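Local coordinates for protein N-acetylgalactosaminyltransferase 7 (Homo sapiens, PDB 6IWR) that belongs to the polypeptide GalNAc-transferase family, pairing a glycosyltransferase domain of the GT-A clan with a ricin-type beta-trefoil lectin domain, at residues G490-G495 against Y522-T527; E476-G479 against Y484-D487; W140-N145 against W250-V255; E79-G84 against I171-R176. All blocks are in the same frame, centred on the assembly; numbering follows the deposited sequence.

Contact 1: residues G490-G495 against Y522-T527; sequences GKTNGG and YDQCLT
Gln524 meets Asn493 with both ends of its side-chain amide. The backbone N of Asn493 donates to Gln524 OE1 at 2.6 Å. This bond is almost straight, at 170°, and the donor lies in the carbonyl plane of the Gln524 amide. Gln524 NE2 in turn donates to Asn493 OD1 at 3.1 Å. That acceptor lies in the amide plane of Gln524, but NE2 sits above the carbonyl plane of Asn493. The two amide planes are 78° apart, so the groups meet crosswise. Two bonds to a single residue fix the rotation of the Gln524 amide. The chain of Gln524 bends at chi2 (-100°), which turns its end up to the loop.

Thr492 packs beside this pair. Its CB lies 3.4 Å from Gln524 OE1, and its CG2 is close to the same oxygen. Thr492 to Gly495 form a type I' turn, closed by the bond from Gly495 N to Thr492 O.

The contact lies in the beta-trefoil domain. The turn belongs to the loop between strands 484-487 and 498-501. Gln524 begins strand 524-529, whose neighbours are strands 519-521 and 534-539. Gly494 and Gly495 make backbone bonds to Ile537 of strand 534-539.

Contact 2: residues E476-G479 against Y484-D487; sequences EIRG and YCID
The carboxylate of Glu476 brings OE2 to within 3.5 Å of Cys485 SG. The same carboxylate is gripped side-on by the guanidinium of Arg478. Arg478 NE donates to Glu476 OE1 at 2.6 Å, in the guanidinium plane but from above the carboxylate plane. NH1 makes a longer bond to the syn lone pair of OE2. This salt bridge joins two residues of one strand in the beta-trefoil domain.

Strands 476-479 and 484-487 run roughly antiparallel, at 139°, and share a single bridge. Arg478 and Cys485 form a non-hydrogen-bonded pair, with CA atoms 4.3 Å apart. Backbone bonds flank it, from Ile486 N to Ile477 O (2.9 Å) and from Gly479 N to Tyr484 O (2.7 Å).

Cys485 SG lies alongside Arg478 CB and is tied to Cys502 by a disulfide. With CG2 anti to the backbone N, Ile477 turns that branch to Ile486 CD1, 3.6 Å away. Phe511 and Trp589 touch both isoleucines, which gives an apolar cluster. Strand 589-592 pairs with 476-479, and strand 498-501 with 484-487.

Where the two strands diverge, a water accepts from Ile477 N and donates to Ile486 O at 2.6 Å.

Contact 3: residues W140-N145 against W250-V255; sequences WHYDEN and WYAPLV
Tyr142 lays one face of its ring over the methyl group of Ala252. This is a CH-pi contact between a loop that follows strand 140-141 and the N-terminal part of helix 251-260. The helix is part of the glycosyltransferase domain, which belongs to the GT-A clan. Ala252 CB lies 3.9 Å from the centroid of the Tyr142 ring. It is 14° off the ring normal, and its closest ring atom is Tyr142 CG.

Tyr142 and Pro253 cross at about a right angle. The hydroxyl end of the tyrosine passes beside the proline ring, and Tyr142 CZ is 4.2 Å from Pro253 CG. Pro253 N is 3.7 Å from Tyr142 CE2 and meets the ring obliquely. Alanine and proline therefore lie along the length of the tyrosine, one near its root and one near its tip. CB of Tyr142 points toward the helix, and chi1 of -55°, with CG anti to the carbonyl carbon, lays the ring across Ala252 and Pro253. No hydrogen bond joins the two segments, and the three touching residues are buried.

Trp250, Tyr251 and Leu254 pack on Ile238 of strand 236-240. Leu254 also touches Ser376 of strand 376-382, as does Pro253. On the loop side, Asn74 ND2 donates to Tyr142 O. At the far end of the tyrosine, OH lies 3.6 Å from both CB and CG of Pro253.

Contact 4: residues E79-G84 against I171-R176; sequences EPEPPG and IKRTPR
Glu81 and Arg173 mark the nearest approach of the two backbones, with CA atoms 9.5 Å apart. The gap is bridged by long side chains. From Pro80 to Pro83 the first segment is extended, with backbone angles near those of a polyproline II helix. Lys172 lies on helix 160-173, and Arg173 follows it near the helix's C-terminal end.

Glu81 reaches straight out from its loop. Its CG is anti to the backbone N (chi1 -173°) and the chain stays extended beyond CG. Lys172 is extended as well and comes from the opposite direction. Arg173 crosses the glutamate at about a right angle.

The three side chains form a salt-bridge network between a proline-rich loop, which precedes helix 103-113, and a helix of the GT-A-type glycosyltransferase domain. Arg173 grips the carboxylate side-on. Its NE donates to Glu81 OE2 at 3.0 Å, and its NH1 donates to the syn lone pair of Glu81 OE1 at 2.8 Å. OE2 lies in the guanidinium plane, while OE1 is tilted out of it. The carboxylate and guanidinium planes are 37° apart.

Lys172 NZ donates to Glu81 OE1 at 2.9 Å, on the anti side but tilted out of the carboxylate plane. OE1 thus accepts from two cationic groups, which probably stabilises the charged form of Glu81. NZ also donates to Pro82 O at 3.0 Å, nearly in line with the carbonyl bond. A further acceptor for NZ is Asp126 O. Arg173 NH1 and NH2 make weak bonds to Arg127 O and Val246 O.

How the contacts relate
The contacts fall into two groups on opposite sides of the chain's centre. Contacts 1 and 2 share the beta-trefoil domain, with centres 16 Å apart. Their segments adjoin in sequence, since strand 484-487 leads into the loop of contact 1. Contacts 3 and 4 are also 16 Å apart between centres, and they touch. Trp250 NE1 probably donates to Thr174 OG1 at 2.8 Å, and Tyr251 packs on Thr174 and Pro175. Their segments alternate along the chain. Between the groups the centres lie 48 to 60 Å apart, and the nearest atoms at least about 31 Å. The bonds described do not involve the manganese ion.

Contact 1: residues G490-G495 against Y522-T527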
loop_
_atom_site.group_PDB
_atom_site.type_symbol
_atom_site.label_atom_id
_atom_site.label_comp_id
_atom_site.label_asym_id
_atom_site.label_seq_id
_atom_site.Cartn_x
_atom_site.Cartn_y
_atom_site.Cartn_z
ATOM N N GLY A 490 7.985 7.420 0.805
ATOM C CA GLY A 490 7.267 6.761 -0.260
ATOM C C GLY A 490 5.946 7.396 -0.621
ATOM O O GLY A 490 5.267 6.892 -1.518
ATOM N N LYS A 491 5.559 8.485 0.046
ATOM C CA LYS A 491 4.287 9.141 -0.240
ATOM C C LYS A 491 4.187 9.508 -1.714
ATOM O O LYS A 491 5.178 9.862 -2.355
ATOM C CB LYS A 491 4.130 10.407 0.596
ATOM C CG LYS A 491 3.170 10.311 1.761
ATOM C CD LYS A 491 3.912 10.127 3.070
ATOM C CE LYS A 491 3.941 11.397 3.908
ATOM N NZ LYS A 491 2.651 11.637 4.593
ATOM N N THR A 492 2.976 9.425 -2.255
ATOM C CA THR A 492 2.711 9.823 -3.632
ATOM C C THR A 492 1.455 10.685 -3.691
ATOM O O THR A 492 0.740 10.853 -2.700
ATOM C CB THR A 492 2.505 8.625 -4.551
ATOM O OG1 THR A 492 1.546 7.753 -3.940
ATOM C CG2 THR A 492 3.817 7.896 -4.797
ATOM N N ASN A 493 1.227 11.257 -4.875
ATOM C CA ASN A 493 -0.052 11.843 -5.286
ATOM C C ASN A 493 -0.776 12.546 -4.147
ATOM O O ASN A 493 -1.894 12.193 -3.772
ATOM C CB ASN A 493 -0.944 10.774 -5.911
ATOM C CG ASN A 493 -0.379 10.250 -7.215
ATOM O OD1 ASN A 493 0.149 11.021 -8.020
ATOM N ND2 ASN A 493 -0.463 8.938 -7.425
ATOM N N GLY A 494 -0.150 13.583 -3.611
ATOM C CA GLY A 494 -0.782 14.408 -2.608
ATOM C C GLY A 494 -0.145 14.363 -1.239
ATOM O O GLY A 494 -0.354 15.299 -0.453
ATOM N N GLY A 495 0.619 13.318 -0.910
ATOM C CA GLY A 495 1.232 13.202 0.402
ATOM C C GLY A 495 2.232 14.308 0.659
ATOM O O GLY A 495 2.695 15.000 -0.248
ATOM N N TYR A 522 11.165 9.967 -8.673
ATOM C CA TYR A 522 10.447 9.068 -9.565
ATOM C C TYR A 522 9.708 9.863 -10.644
ATOM O O TYR A 522 10.314 10.607 -11.389
ATOM C CB TYR A 522 9.510 8.127 -8.802
ATOM C CG TYR A 522 10.136 7.407 -7.651
ATOM C CD1 TYR A 522 11.254 6.628 -7.825
ATOM C CD2 TYR A 522 9.593 7.497 -6.391
ATOM C CE1 TYR A 522 11.824 5.968 -6.765
ATOM C CE2 TYR A 522 10.159 6.843 -5.333
ATOM C CZ TYR A 522 11.274 6.084 -5.525
ATOM O OH TYR A 522 11.824 5.428 -4.461
ATOM N N ASP A 523 8.412 9.650 -10.771
ATOM C CA ASP A 523 7.598 10.372 -11.715
ATOM C C ASP A 523 6.890 11.559 -11.072
ATOM O O ASP A 523 6.185 12.290 -11.738
ATOM C CB ASP A 523 6.587 9.418 -12.363
ATOM C CG ASP A 523 5.581 8.873 -11.375
ATOM O OD1 ASP A 523 5.985 8.369 -10.318
ATOM O OD2 ASP A 523 4.376 8.953 -11.647
ATOM N N GLN A 524 7.071 11.732 -9.774
ATOM C CA GLN A 524 6.421 12.802 -9.037
ATOM C C GLN A 524 7.231 14.082 -8.965
ATOM O O GLN A 524 8.423 14.081 -9.187
ATOM C CB GLN A 524 6.058 12.344 -7.630
ATOM C CG GLN A 524 5.387 10.986 -7.555
ATOM C CD GLN A 524 3.893 11.072 -7.411
ATOM O OE1 GLN A 524 3.374 11.346 -6.343
ATOM N NE2 GLN A 524 3.199 10.835 -8.490
ATOM N N CYS A 525 6.548 15.176 -8.658
ATOM C CA CYS A 525 7.171 16.467 -8.385
ATOM C C CYS A 525 6.745 17.019 -7.030
ATOM O O CYS A 525 5.666 16.715 -6.518
ATOM C CB CYS A 525 6.825 17.491 -9.461
ATOM S SG CYS A 525 7.549 17.097 -10.939
ATOM N N LEU A 526 7.629 17.813 -6.428
ATOM C CA LEU A 526 7.293 18.553 -5.225
ATOM C C LEU A 526 6.690 19.885 -5.641
ATOM O O LEU A 526 7.120 20.493 -6.628
ATOM C CB LEU A 526 8.499 18.806 -4.312
ATOM C CG LEU A 526 9.576 17.769 -3.982
ATOM C CD1 LEU A 526 9.736 17.584 -2.493
ATOM C CD2 LEU A 526 9.286 16.435 -4.618
ATOM N N THR A 527 5.680 20.322 -4.892
ATOM C CA THR A 527 5.055 21.619 -5.092
ATOM C C THR A 527 4.569 22.117 -3.742
ATOM O O THR A 527 4.806 21.486 -2.709
ATOM C CB THR A 527 3.914 21.558 -6.112
ATOM O OG1 THR A 527 3.182 22.784 -6.056
ATOM C CG2 THR A 527 2.979 20.406 -5.796
#

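Contact 2: residues E476-G479 against Y484-D487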
loop_
_atom_site.group_PDB
_atom_site.type_symbol
_atom_site.label_atom_id
_atom_site.label_comp_id
_atom_site.label_asym_id
_atom_site.label_seq_id
_atom_site.Cartn_x
_atom_site.Cartn_y
_atom_site.Cartn_z
ATOM N N GLU A 476 20.566 13.045 -2.595
ATOM C CA GLU A 476 19.920 13.399 -1.342
ATOM C C GLU A 476 19.794 14.919 -1.239
ATOM O O GLU A 476 20.603 15.676 -1.794
ATOM C CB GLU A 476 20.730 12.866 -0.159
ATOM C CG GLU A 476 22.057 13.597 0.051
ATOM C CD GLU A 476 22.871 13.080 1.223
ATOM O OE1 GLU A 476 23.894 13.719 1.553
ATOM O OE2 GLU A 476 22.501 12.059 1.832
ATOM N N ILE A 477 18.768 15.367 -0.532
ATOM C CA ILE A 477 18.637 16.765 -0.156
ATOM C C ILE A 477 18.863 16.819 1.348
ATOM O O ILE A 477 17.953 16.565 2.146
ATOM C CB ILE A 477 17.286 17.357 -0.562
ATOM C CG1 ILE A 477 17.123 17.255 -2.082
ATOM C CG2 ILE A 477 17.215 18.817 -0.135
ATOM C CD1 ILE A 477 15.769 17.753 -2.614
ATOM N N ARG A 478 20.094 17.121 1.735
ATOM C CA ARG A 478 20.542 17.007 3.109
ATOM C C ARG A 478 20.609 18.383 3.747
ATOM O O ARG A 478 20.956 19.366 3.096
ATOM C CB ARG A 478 21.912 16.327 3.161
ATOM C CG ARG A 478 22.543 16.278 4.535
ATOM C CD ARG A 478 23.978 15.835 4.414
ATOM N NE ARG A 478 24.039 14.416 4.095
ATOM C CZ ARG A 478 24.249 13.440 4.979
ATOM N NH1 ARG A 478 24.273 12.171 4.575
ATOM N NH2 ARG A 478 24.415 13.726 6.260
ATOM N N GLY A 479 20.266 18.450 5.030
ATOM C CA GLY A 479 20.387 19.709 5.756
ATOM C C GLY A 479 21.848 20.056 5.992
ATOM O O GLY A 479 22.617 19.244 6.527
ATOM N N TYR A 484 20.164 15.184 8.600
ATOM C CA TYR A 484 18.764 15.059 8.249
ATOM C C TYR A 484 18.584 15.315 6.766
ATOM O O TYR A 484 19.253 16.175 6.191
ATOM C CB TYR A 484 17.911 16.013 9.062
ATOM C CG TYR A 484 17.860 15.653 10.522
ATOM C CD1 TYR A 484 17.167 14.511 10.961
ATOM C CD2 TYR A 484 18.478 16.455 11.478
ATOM C CE1 TYR A 484 17.095 14.175 12.331
ATOM C CE2 TYR A 484 18.415 16.129 12.844
ATOM C CZ TYR A 484 17.729 14.985 13.262
ATOM O OH TYR A 484 17.673 14.671 14.604
ATOM N N CYS A 485 17.706 14.531 6.155
ATOM C CA CYS A 485 17.459 14.530 4.722
ATOM C C CYS A 485 15.961 14.677 4.475
ATOM O O CYS A 485 15.133 14.179 5.248
ATOM C CB CYS A 485 17.958 13.230 4.061
ATOM S SG CYS A 485 19.723 13.203 3.667
ATOM N N ILE A 486 15.608 15.384 3.402
ATOM C CA ILE A 486 14.226 15.340 2.971
ATOM C C ILE A 486 13.973 13.925 2.506
ATOM O O ILE A 486 14.847 13.290 1.898
ATOM C CB ILE A 486 13.929 16.374 1.872
ATOM C CG1 ILE A 486 14.236 17.799 2.389
ATOM C CG2 ILE A 486 12.474 16.239 1.423
ATOM C CD1 ILE A 486 13.930 18.943 1.431
ATOM N N ASP A 487 12.810 13.385 2.855
ATOM C CA ASP A 487 12.543 12.054 2.355
ATOM C C ASP A 487 11.049 11.810 2.245
ATOM O O ASP A 487 10.230 12.360 2.991
ATOM C CB ASP A 487 13.330 11.028 3.186
ATOM C CG ASP A 487 12.488 9.982 3.871
ATOM O OD1 ASP A 487 11.807 9.146 3.232
ATOM O OD2 ASP A 487 12.624 9.948 5.092
HETATM O O HOH W 1 17.226 13.396 0.839
#

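Contact 3: residues W140-N145 against W250-V255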
loop_
_atom_site.group_PDB
_atom_site.type_symbol
_atom_site.label_atom_id
_atom_site.label_comp_id
_atom_site.label_asym_id
_atom_site.label_seq_id
_atom_site.Cartn_x
_atom_site.Cartn_y
_atom_site.Cartn_z
ATOM N N TRP A 140 -10.916 -15.158 -41.256
ATOM C CA TRP A 140 -9.617 -15.232 -41.913
ATOM C C TRP A 140 -9.351 -16.659 -42.386
ATOM O O TRP A 140 -9.601 -17.620 -41.655
ATOM C CB TRP A 140 -8.505 -14.779 -40.965
ATOM C CG TRP A 140 -8.453 -13.301 -40.749
ATOM C CD1 TRP A 140 -8.915 -12.617 -39.663
ATOM C CD2 TRP A 140 -7.906 -12.323 -41.639
ATOM N NE1 TRP A 140 -8.693 -11.273 -39.826
ATOM C CE2 TRP A 140 -8.074 -11.067 -41.029
ATOM C CE3 TRP A 140 -7.280 -12.390 -42.889
ATOM C CZ2 TRP A 140 -7.638 -9.887 -41.618
ATOM C CZ3 TRP A 140 -6.849 -11.210 -43.483
ATOM C CH2 TRP A 140 -7.027 -9.975 -42.845
ATOM N N HIS A 141 -8.823 -16.794 -43.595
ATOM C CA HIS A 141 -8.503 -18.098 -44.154
ATOM C C HIS A 141 -6.995 -18.233 -44.341
ATOM O O HIS A 141 -6.388 -17.479 -45.111
ATOM C CB HIS A 141 -9.272 -18.308 -45.455
ATOM C CG HIS A 141 -10.730 -18.543 -45.227
ATOM N ND1 HIS A 141 -11.273 -19.805 -45.122
ATOM C CD2 HIS A 141 -11.744 -17.678 -44.990
ATOM C CE1 HIS A 141 -12.567 -19.705 -44.876
ATOM N NE2 HIS A 141 -12.877 -18.426 -44.786
ATOM N N TYR A 142 -6.406 -19.201 -43.641
ATOM C CA TYR A 142 -4.965 -19.359 -43.510
ATOM C C TYR A 142 -4.489 -20.609 -44.242
ATOM O O TYR A 142 -5.156 -21.650 -44.231
ATOM C CB TYR A 142 -4.531 -19.461 -42.032
ATOM C CG TYR A 142 -4.956 -18.330 -41.116
ATOM C CD1 TYR A 142 -6.209 -18.326 -40.501
ATOM C CD2 TYR A 142 -4.087 -17.275 -40.833
ATOM C CE1 TYR A 142 -6.586 -17.286 -39.646
ATOM C CE2 TYR A 142 -4.453 -16.232 -39.971
ATOM C CZ TYR A 142 -5.699 -16.246 -39.388
ATOM O OH TYR A 142 -6.054 -15.213 -38.543
ATOM N N ASP A 143 -3.293 -20.520 -44.800
ATOM C CA ASP A 143 -2.770 -21.494 -45.741
ATOM C C ASP A 143 -2.542 -22.923 -45.264
ATOM O O ASP A 143 -2.496 -23.795 -46.099
ATOM C CB ASP A 143 -1.518 -20.973 -46.435
ATOM C CG ASP A 143 -1.764 -20.581 -47.864
ATOM O OD1 ASP A 143 -2.908 -20.658 -48.318
ATOM O OD2 ASP A 143 -0.805 -20.187 -48.533
ATOM N N GLU A 144 -2.330 -23.167 -43.979
ATOM C CA GLU A 144 -2.120 -24.539 -43.449
ATOM C C GLU A 144 -0.691 -24.971 -43.555
ATOM O O GLU A 144 -0.302 -25.989 -43.058
ATOM C CB GLU A 144 -2.961 -25.602 -44.157
ATOM C CG GLU A 144 -4.448 -25.482 -43.988
ATOM C CD GLU A 144 -5.191 -25.508 -45.295
ATOM O OE1 GLU A 144 -4.602 -25.215 -46.331
ATOM O OE2 GLU A 144 -6.387 -25.817 -45.284
ATOM N N ASN A 145 0.085 -24.102 -44.145
ATOM C CA ASN A 145 1.432 -24.293 -44.569
ATOM C C ASN A 145 2.368 -23.759 -43.480
ATOM O O ASN A 145 3.527 -23.494 -43.716
ATOM C CB ASN A 145 1.546 -23.493 -45.846
ATOM C CG ASN A 145 2.803 -23.735 -46.570
ATOM O OD1 ASN A 145 3.359 -24.804 -46.509
ATOM N ND2 ASN A 145 3.259 -22.746 -47.275
ATOM N N TRP A 250 -5.769 -19.410 -31.618
ATOM C CA TRP A 250 -4.675 -18.492 -31.317
ATOM C C TRP A 250 -3.465 -18.753 -32.175
ATOM O O TRP A 250 -2.620 -17.860 -32.322
ATOM C CB TRP A 250 -4.223 -18.588 -29.856
ATOM C CG TRP A 250 -3.582 -19.908 -29.521
ATOM C CD1 TRP A 250 -4.214 -21.118 -29.436
ATOM C CD2 TRP A 250 -2.191 -20.162 -29.218
ATOM N NE1 TRP A 250 -3.313 -22.101 -29.083
ATOM C CE2 TRP A 250 -2.068 -21.551 -28.955
ATOM C CE3 TRP A 250 -1.044 -19.350 -29.126
ATOM C CZ2 TRP A 250 -0.848 -22.153 -28.619
ATOM C CZ3 TRP A 250 0.179 -19.957 -28.792
ATOM C CH2 TRP A 250 0.259 -21.347 -28.545
ATOM N N TYR A 251 -3.370 -19.947 -32.751
ATOM C CA TYR A 251 -2.120 -20.412 -33.320
ATOM C C TYR A 251 -1.894 -19.870 -34.728
ATOM O O TYR A 251 -0.812 -19.357 -35.038
ATOM C CB TYR A 251 -2.086 -21.937 -33.310
ATOM C CG TYR A 251 -0.746 -22.461 -33.733
ATOM C CD1 TYR A 251 0.263 -22.643 -32.803
ATOM C CD2 TYR A 251 -0.466 -22.734 -35.087
ATOM C CE1 TYR A 251 1.519 -23.100 -33.190
ATOM C CE2 TYR A 251 0.784 -23.187 -35.483
ATOM C CZ TYR A 251 1.773 -23.364 -34.525
ATOM O OH TYR A 251 3.017 -23.815 -34.882
ATOM N N ALA A 252 -2.881 -19.994 -35.604
ATOM C CA ALA A 252 -2.673 -19.594 -36.998
ATOM C C ALA A 252 -2.399 -18.099 -37.127
ATOM O O ALA A 252 -1.387 -17.720 -37.735
ATOM C CB ALA A 252 -3.877 -20.032 -37.842
ATOM N N PRO A 253 -3.230 -17.217 -36.599
ATOM C CA PRO A 253 -2.884 -15.782 -36.596
ATOM C C PRO A 253 -1.476 -15.495 -36.076
ATOM O O PRO A 253 -0.773 -14.646 -36.639
ATOM C CB PRO A 253 -3.954 -15.161 -35.680
ATOM C CG PRO A 253 -4.896 -16.293 -35.292
ATOM C CD PRO A 253 -4.264 -17.582 -35.618
ATOM N N LEU A 254 -1.041 -16.192 -35.019
ATOM C CA LEU A 254 0.243 -15.872 -34.403
ATOM C C LEU A 254 1.420 -16.362 -35.243
ATOM O O LEU A 254 2.449 -15.683 -35.342
ATOM C CB LEU A 254 0.313 -16.475 -33.002
ATOM C CG LEU A 254 1.519 -16.109 -32.137
ATOM C CD1 LEU A 254 1.328 -14.772 -31.494
ATOM C CD2 LEU A 254 1.715 -17.140 -31.088
ATOM N N VAL A 255 1.303 -17.541 -35.852
ATOM C CA VAL A 255 2.429 -18.062 -36.622
ATOM C C VAL A 255 2.353 -17.771 -38.123
ATOM O O VAL A 255 3.329 -18.020 -38.850
ATOM C CB VAL A 255 2.552 -19.571 -36.362
ATOM C CG1 VAL A 255 3.751 -20.135 -37.088
ATOM C CG2 VAL A 255 2.678 -19.810 -34.874
#

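Contact 4: residues E79-G84 against I171-R176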
loop_
_atom_site.group_PDB
_atom_site.type_symbol
_atom_site.label_atom_id
_atom_site.label_comp_id
_atom_site.label_asym_id
_atom_site.label_seq_id
_atom_site.Cartn_x
_atom_site.Cartn_y
_atom_site.Cartn_z
ATOM N N GLU A 79 -17.808 -26.471 -34.144
ATOM C CA GLU A 79 -18.907 -26.468 -33.188
ATOM C C GLU A 79 -18.433 -26.031 -31.814
ATOM O O GLU A 79 -17.264 -26.220 -31.473
ATOM C CB GLU A 79 -19.550 -27.855 -33.086
ATOM C CG GLU A 79 -20.910 -27.939 -33.722
ATOM C CD GLU A 79 -20.912 -28.893 -34.887
ATOM O OE1 GLU A 79 -21.605 -28.613 -35.894
ATOM O OE2 GLU A 79 -20.204 -29.921 -34.788
ATOM N N PRO A 80 -19.332 -25.485 -30.986
ATOM C CA PRO A 80 -18.884 -24.822 -29.751
ATOM C C PRO A 80 -18.073 -25.760 -28.877
ATOM O O PRO A 80 -18.172 -26.986 -28.974
ATOM C CB PRO A 80 -20.195 -24.402 -29.064
ATOM C CG PRO A 80 -21.231 -25.322 -29.623
ATOM C CD PRO A 80 -20.802 -25.609 -31.044
ATOM N N GLU A 81 -17.274 -25.165 -28.011
ATOM C CA GLU A 81 -16.259 -25.930 -27.307
ATOM C C GLU A 81 -16.875 -26.728 -26.163
ATOM O O GLU A 81 -17.519 -26.150 -25.284
ATOM C CB GLU A 81 -15.161 -25.021 -26.767
ATOM C CG GLU A 81 -13.987 -25.797 -26.169
ATOM C CD GLU A 81 -12.885 -24.883 -25.642
ATOM O OE1 GLU A 81 -12.562 -24.971 -24.428
ATOM O OE2 GLU A 81 -12.364 -24.067 -26.445
ATOM N N PRO A 82 -16.651 -28.032 -26.111
ATOM C CA PRO A 82 -17.189 -28.859 -25.008
ATOM C C PRO A 82 -16.640 -28.406 -23.666
ATOM O O PRO A 82 -15.415 -28.314 -23.502
ATOM C CB PRO A 82 -16.689 -30.273 -25.347
ATOM C CG PRO A 82 -15.970 -30.164 -26.681
ATOM C CD PRO A 82 -15.658 -28.733 -26.936
ATOM N N PRO A 83 -17.493 -28.169 -22.663
ATOM C CA PRO A 83 -16.978 -27.712 -21.369
ATOM C C PRO A 83 -16.133 -28.793 -20.729
ATOM O O PRO A 83 -16.197 -29.960 -21.106
ATOM C CB PRO A 83 -18.247 -27.435 -20.556
ATOM C CG PRO A 83 -19.237 -28.364 -21.124
ATOM C CD PRO A 83 -18.929 -28.475 -22.593
ATOM N N GLY A 84 -15.305 -28.391 -19.770
ATOM C CA GLY A 84 -14.571 -29.382 -19.009
ATOM C C GLY A 84 -15.449 -30.060 -17.975
ATOM O O GLY A 84 -15.298 -31.259 -17.702
ATOM N N ILE A 171 -2.797 -27.712 -25.231
ATOM C CA ILE A 171 -3.198 -28.969 -25.847
ATOM C C ILE A 171 -4.611 -28.853 -26.425
ATOM O O ILE A 171 -4.881 -29.300 -27.545
ATOM C CB ILE A 171 -3.074 -30.102 -24.812
ATOM C CG1 ILE A 171 -1.629 -30.196 -24.310
ATOM C CG2 ILE A 171 -3.544 -31.423 -25.388
ATOM C CD1 ILE A 171 -0.899 -31.432 -24.787
ATOM N N LYS A 172 -5.522 -28.196 -25.707
ATOM C CA LYS A 172 -6.913 -28.218 -26.156
ATOM C C LYS A 172 -7.126 -27.416 -27.435
ATOM O O LYS A 172 -7.889 -27.834 -28.306
ATOM C CB LYS A 172 -7.849 -27.715 -25.065
ATOM C CG LYS A 172 -9.284 -28.094 -25.336
ATOM C CD LYS A 172 -10.181 -27.839 -24.135
ATOM C CE LYS A 172 -11.612 -28.224 -24.406
ATOM N NZ LYS A 172 -12.513 -27.693 -23.350
ATOM N N ARG A 173 -6.503 -26.256 -27.569
ATOM C CA ARG A 173 -6.899 -25.343 -28.631
ATOM C C ARG A 173 -5.852 -25.221 -29.727
ATOM O O ARG A 173 -5.939 -24.322 -30.574
ATOM C CB ARG A 173 -7.226 -23.980 -28.041
ATOM C CG ARG A 173 -8.147 -24.106 -26.859
ATOM C CD ARG A 173 -8.644 -22.777 -26.415
ATOM N NE ARG A 173 -9.759 -22.963 -25.496
ATOM C CZ ARG A 173 -9.671 -22.925 -24.170
ATOM N NH1 ARG A 173 -10.758 -23.124 -23.439
ATOM N NH2 ARG A 173 -8.511 -22.684 -23.577
ATOM N N THR A 174 -4.884 -26.120 -29.751
ATOM C CA THR A 174 -3.848 -26.009 -30.740
ATOM C C THR A 174 -3.890 -27.215 -31.650
ATOM O O THR A 174 -3.842 -28.354 -31.169
ATOM C CB THR A 174 -2.477 -25.894 -30.065
ATOM O OG1 THR A 174 -2.498 -24.760 -29.202
ATOM C CG2 THR A 174 -1.415 -25.644 -31.068
ATOM N N PRO A 175 -3.981 -26.997 -32.959
ATOM C CA PRO A 175 -3.926 -28.117 -33.910
ATOM C C PRO A 175 -2.737 -29.025 -33.622
ATOM O O PRO A 175 -1.591 -28.580 -33.564
ATOM C CB PRO A 175 -3.780 -27.424 -35.266
ATOM C CG PRO A 175 -4.134 -25.999 -35.021
ATOM C CD PRO A 175 -3.800 -25.692 -33.608
ATOM N N ARG A 176 -3.021 -30.320 -33.464
ATOM C CA ARG A 176 -1.990 -31.277 -33.081
ATOM C C ARG A 176 -0.765 -31.188 -33.981
ATOM O O ARG A 176 0.373 -31.239 -33.497
ATOM C CB ARG A 176 -2.570 -32.688 -33.111
ATOM C CG ARG A 176 -3.896 -32.804 -32.367
ATOM C CD ARG A 176 -4.370 -34.250 -32.276
ATOM N NE ARG A 176 -4.946 -34.713 -33.533
ATOM C CZ ARG A 176 -6.253 -34.809 -33.750
ATOM N NH1 ARG A 176 -7.091 -34.477 -32.777
ATOM N NH2 ARG A 176 -6.721 -35.241 -34.920
#